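Local structure of Ets DNA-binding protein pokkuri (Drosophila melanogaster, 1SV0) at residues R51-F54 against G55-P59; V64-N67 against V68-L72. The protein acts as a DNA-binding transcriptional repressor of the ETS family that restrains photoreceptor development, the present piece being its SAM (Pointed) domain. The protein carries 1 engineered substitution. All blocks are in the same frame, centred on the assembly; numbering follows the deposited sequence.

Interaction 1: residues R51-F54 against G55-P59; sequences RADF and GHRCP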
loop_
_atom_site.group_PDB
_atom_site.type_symbol
_atom_site.label_atom_id
_atom_site.label_comp_id
_atom_site.label_asym_id
_atom_site.label_seq_id
_atom_site.Cartn_x
_atom_site.Cartn_y
_atom_site.Cartn_z
ATOM N N ARG A 51 -10.858 -5.600 7.907
ATOM C CA ARG A 51 -9.661 -4.790 7.748
ATOM C C ARG A 51 -8.715 -5.036 8.918
ATOM O O ARG A 51 -7.499 -5.081 8.741
ATOM C CB ARG A 51 -10.021 -3.307 7.675
ATOM C CG ARG A 51 -8.846 -2.407 7.317
ATOM C CD ARG A 51 -9.232 -0.943 7.437
ATOM N NE ARG A 51 -10.526 -0.679 6.814
ATOM C CZ ARG A 51 -10.800 -0.889 5.530
ATOM N NH1 ARG A 51 -9.867 -1.370 4.717
ATOM N NH2 ARG A 51 -12.011 -0.625 5.058
ATOM N N ALA A 52 -9.276 -5.200 10.114
ATOM C CA ALA A 52 -8.472 -5.450 11.307
ATOM C C ALA A 52 -7.794 -6.816 11.221
ATOM O O ALA A 52 -6.672 -6.990 11.703
ATOM C CB ALA A 52 -9.346 -5.373 12.562
ATOM N N ASP A 53 -8.479 -7.785 10.617
ATOM C CA ASP A 53 -7.912 -9.122 10.452
ATOM C C ASP A 53 -6.642 -9.013 9.613
ATOM O O ASP A 53 -5.598 -9.567 9.963
ATOM C CB ASP A 53 -8.890 -10.059 9.729
ATOM C CG ASP A 53 -9.891 -10.705 10.663
ATOM O OD1 ASP A 53 -9.487 -11.106 11.774
ATOM O OD2 ASP A 53 -11.076 -10.831 10.281
ATOM N N PHE A 54 -6.750 -8.311 8.488
ATOM C CA PHE A 54 -5.611 -8.129 7.602
ATOM C C PHE A 54 -4.519 -7.388 8.341
ATOM O O PHE A 54 -3.340 -7.724 8.222
ATOM C CB PHE A 54 -6.007 -7.322 6.365
ATOM C CG PHE A 54 -6.313 -8.166 5.166
ATOM C CD1 PHE A 54 -7.628 -8.470 4.832
ATOM C CD2 PHE A 54 -5.284 -8.641 4.356
ATOM C CE1 PHE A 54 -7.919 -9.238 3.709
ATOM C CE2 PHE A 54 -5.562 -9.415 3.223
ATOM C CZ PHE A 54 -6.881 -9.708 2.900
ATOM N N GLY A 55 -4.925 -6.381 9.107
ATOM C CA GLY A 55 -3.974 -5.586 9.860
ATOM C C GLY A 55 -3.110 -6.439 10.763
ATOM O O GLY A 55 -1.905 -6.221 10.864
ATOM N N HIS A 56 -3.725 -7.420 11.416
ATOM C CA HIS A 56 -2.995 -8.305 12.315
ATOM C C HIS A 56 -2.024 -9.216 11.565
ATOM O O HIS A 56 -0.915 -9.466 12.038
ATOM C CB HIS A 56 -3.970 -9.156 13.131
ATOM C CG HIS A 56 -4.881 -8.360 14.011
ATOM N ND1 HIS A 56 -4.446 -7.284 14.757
ATOM C CD2 HIS A 56 -6.199 -8.504 14.294
ATOM C CE1 HIS A 56 -5.456 -6.802 15.461
ATOM N NE2 HIS A 56 -6.530 -7.524 15.197
ATOM N N ARG A 57 -2.444 -9.708 10.401
ATOM C CA ARG A 57 -1.617 -10.598 9.577
ATOM C C ARG A 57 -0.545 -9.881 8.759
ATOM O O ARG A 57 0.425 -10.500 8.323
ATOM C CB ARG A 57 -2.494 -11.412 8.621
ATOM C CG ARG A 57 -3.088 -12.673 9.209
ATOM C CD ARG A 57 -4.594 -12.654 9.127
ATOM N NE ARG A 57 -5.164 -13.986 9.289
ATOM C CZ ARG A 57 -6.405 -14.213 9.700
ATOM N NH1 ARG A 57 -7.200 -13.193 9.997
ATOM N NH2 ARG A 57 -6.854 -15.458 9.810
ATOM N N CYS A 58 -0.736 -8.587 8.528
ATOM C CA CYS A 58 0.219 -7.794 7.766
ATOM C C CYS A 58 0.266 -6.398 8.361
ATOM O O CYS A 58 -0.343 -5.468 7.836
ATOM C CB CYS A 58 -0.194 -7.709 6.293
ATOM S SG CYS A 58 0.940 -6.732 5.266
ATOM N N PRO A 59 0.989 -6.238 9.478
ATOM C CA PRO A 59 1.096 -4.935 10.131
ATOM C C PRO A 59 1.796 -3.935 9.220
ATOM O O PRO A 59 2.842 -4.233 8.643
ATOM C CB PRO A 59 1.904 -5.251 11.386
ATOM C CG PRO A 59 2.825 -6.321 10.905
ATOM C CD PRO A 59 1.894 -7.215 10.109
#
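Arg51 opens the short helix 51-57 of the SAM (Pointed) domain by accepting the amide of Gly55, with Gly55 N to Arg51 O at 2.9 Å. Its own side chain leads off to the long helix 62-77, where the guanidinium finds Asn67. At Ala52 the carbonyl does two things. It takes the i+4 bond from His56 N, and it lies over one face of the His56 imidazole, offset toward the rim, with Ala52 O 3.0 Å from His56 CD2. The His56 ring reaches back over that oxygen because its CG stands anti to the carbonyl carbon (chi1 -62°), beside the backbone N.

Asp53 carries the charged part of this turn. Its carbonyl receives Arg57 N, while its carboxylate runs alongside the arginine chain and forms a long salt bridge, Asp53 OD1 to Arg57 NH1 at 3.6 Å. The two flat groups are steeply turned, their planes 74° apart, and OD1 meets the guanidinium at its edge. Asp53 N is hydrogen-bonded to Thr50 OG1, from the threonine just before the helix, and Arg57 NE makes a weak bond to Leu38 O.

Phe54 turns its ring inward against Leu65 and Leu69 of helix 62-77. Its carbonyl accepts the last amide of the turn as the chain leaves helical geometry: Cys58 N sits 2.8 Å from Phe54 O, nearly in line with the C=O bond.

Interaction 2: residues V64-N67 against V68-L72; sequences VLHN and VLQML
His66 and Gln70, one helical turn apart, carry the side-chain chemistry of this stretch of helix 62-77, the long C-terminal helix of the SAM (Pointed) domain. The backbone bonds are those of a regular alpha-helix: Val68 N to Val64 O, Leu69 N to Leu65 O, Gln70 N to His66 O and Met71 N to Asn67 O all measure 2.9 Å.

One of these carbonyls is gripped twice. Besides the nearly straight hydrogen bond from Gln70 N, His66 O accepts Gln70 NE2 at 3.2 Å, a more bent bond (143° at the hydrogen) in which the donor stands above the carbonyl plane. A glutamine chain folded at chi2 (13°) brings its amide back over its own turn of helix to make this bond.

The same bend in the chain lays Gln70 against the imidazole. Gln70 NE2 sits over one face of the His66 ring, 3.3 Å from His66 NE2 and not hydrogen-bonded to it, with ring and amide planes 29° apart. Gln70 CG adds an off-centre CH-pi contact, 4.2 Å from the ring centroid. Without the amide, as with an alanine here, His66 O is likely to lose its second donor and the imidazole face the group that lies over it.

Apolar side chains link the turn to its surroundings. Leu65 packs on Cys25 and Val68 on Phe21, both of helix 15-28, whereas Val64 and Val68 also meet Met56 and Leu51, respectively, of the partner protein, modulator of the activity of Ets. Along the helix these two valines touch through Val64 CG1 and Val68 CG2, 4.3 Å apart.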
loop_
_atom_site.group_PDB
_atom_site.type_symbol
_atom_site.label_atom_id
_atom_site.label_comp_id
_atom_site.label_asym_id
_atom_site.label_seq_id
_atom_site.Cartn_x
_atom_site.Cartn_y
_atom_site.Cartn_z
ATOM N N VAL A 64 -4.191 -1.754 3.132
ATOM C CA VAL A 64 -4.036 -1.588 1.692
ATOM C C VAL A 64 -4.457 -2.889 0.996
ATOM O O VAL A 64 -5.271 -2.874 0.074
ATOM C CB VAL A 64 -2.570 -1.285 1.303
ATOM C CG1 VAL A 64 -2.416 -1.318 -0.220
ATOM C CG2 VAL A 64 -2.162 0.074 1.849
ATOM N N LEU A 65 -3.900 -4.010 1.446
ATOM C CA LEU A 65 -4.225 -5.314 0.859
ATOM C C LEU A 65 -5.722 -5.572 0.898
ATOM O O LEU A 65 -6.310 -6.032 -0.080
ATOM C CB LEU A 65 -3.510 -6.444 1.610
ATOM C CG LEU A 65 -1.987 -6.459 1.536
ATOM C CD1 LEU A 65 -1.456 -7.618 2.373
ATOM C CD2 LEU A 65 -1.546 -6.595 0.072
ATOM N N HIS A 66 -6.333 -5.287 2.040
ATOM C CA HIS A 66 -7.767 -5.484 2.199
ATOM C C HIS A 66 -8.526 -4.663 1.165
ATOM O O HIS A 66 -9.396 -5.178 0.464
ATOM C CB HIS A 66 -8.199 -5.081 3.613
ATOM C CG HIS A 66 -9.677 -5.132 3.836
ATOM N ND1 HIS A 66 -10.491 -4.030 3.690
ATOM C CD2 HIS A 66 -10.486 -6.149 4.216
ATOM C CE1 HIS A 66 -11.737 -4.364 3.974
ATOM N NE2 HIS A 66 -11.762 -5.645 4.296
ATOM N N ASN A 67 -8.188 -3.385 1.058
ATOM C CA ASN A 67 -8.875 -2.536 0.100
ATOM C C ASN A 67 -8.692 -3.008 -1.330
ATOM O O ASN A 67 -9.638 -2.983 -2.119
ATOM C CB ASN A 67 -8.435 -1.084 0.264
ATOM C CG ASN A 67 -8.931 -0.490 1.562
ATOM O OD1 ASN A 67 -10.020 -0.832 2.022
ATOM N ND2 ASN A 67 -8.148 0.404 2.158
ATOM N N VAL A 68 -7.489 -3.459 -1.669
ATOM C CA VAL A 68 -7.256 -3.944 -3.021
ATOM C C VAL A 68 -8.166 -5.138 -3.286
ATOM O O VAL A 68 -8.817 -5.218 -4.332
ATOM C CB VAL A 68 -5.799 -4.386 -3.228
ATOM C CG1 VAL A 68 -5.669 -5.117 -4.556
ATOM C CG2 VAL A 68 -4.888 -3.170 -3.212
ATOM N N LEU A 69 -8.205 -6.067 -2.338
ATOM C CA LEU A 69 -9.041 -7.250 -2.486
ATOM C C LEU A 69 -10.507 -6.853 -2.649
ATOM O O LEU A 69 -11.178 -7.323 -3.564
ATOM C CB LEU A 69 -8.870 -8.170 -1.274
ATOM C CG LEU A 69 -9.662 -9.478 -1.257
ATOM C CD1 LEU A 69 -9.340 -10.275 -2.515
ATOM C CD2 LEU A 69 -9.312 -10.288 0.012
ATOM N N GLN A 70 -11.002 -5.994 -1.763
ATOM C CA GLN A 70 -12.392 -5.540 -1.839
ATOM C C GLN A 70 -12.657 -4.940 -3.226
ATOM O O GLN A 70 -13.706 -5.171 -3.830
ATOM C CB GLN A 70 -12.667 -4.478 -0.770
ATOM C CG GLN A 70 -13.219 -4.960 0.581
ATOM C CD GLN A 70 -13.137 -6.462 0.814
ATOM O OE1 GLN A 70 -14.096 -7.190 0.566
ATOM N NE2 GLN A 70 -11.987 -6.927 1.298
ATOM N N MET A 71 -11.699 -4.169 -3.730
ATOM C CA MET A 71 -11.850 -3.552 -5.046
ATOM C C MET A 71 -11.938 -4.579 -6.163
ATOM O O MET A 71 -12.704 -4.400 -7.109
ATOM C CB MET A 71 -10.703 -2.584 -5.321
ATOM C CG MET A 71 -10.803 -1.311 -4.509
ATOM S SD MET A 71 -12.467 -0.627 -4.655
ATOM C CE MET A 71 -12.332 0.259 -6.235
ATOM N N LEU A 72 -11.158 -5.652 -6.055
ATOM C CA LEU A 72 -11.179 -6.708 -7.060
ATOM C C LEU A 72 -12.557 -7.358 -7.106
ATOM O O LEU A 72 -13.026 -7.763 -8.173
ATOM C CB LEU A 72 -10.111 -7.764 -6.750
ATOM C CG LEU A 72 -8.679 -7.496 -7.250
ATOM C CD1 LEU A 72 -8.307 -6.043 -7.055
ATOM C CD2 LEU A 72 -7.703 -8.403 -6.517
#

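How the interactions relate
Both interactions are i to i+4 turns, yet each takes its chemistry from its place in the fold. Interaction 1, at the periphery of the domain, takes in the whole of a short helix and its exit, and pairs opposite charges along a partly exposed side. Interaction 2 lies nearer the centre of the chain, within a long continuous helix, and has more buried residues; it relies on a neutral amide over a ring. The two helices are consecutive and touch directly: Arg51 NH1 probably bonds Asn67 OD1 at 2.8 Å, and Phe54 CD1 packs 3.6 Å from His66 CB. Interaction 2 also borders the partner chain, through Val64, Asn67 and Val68.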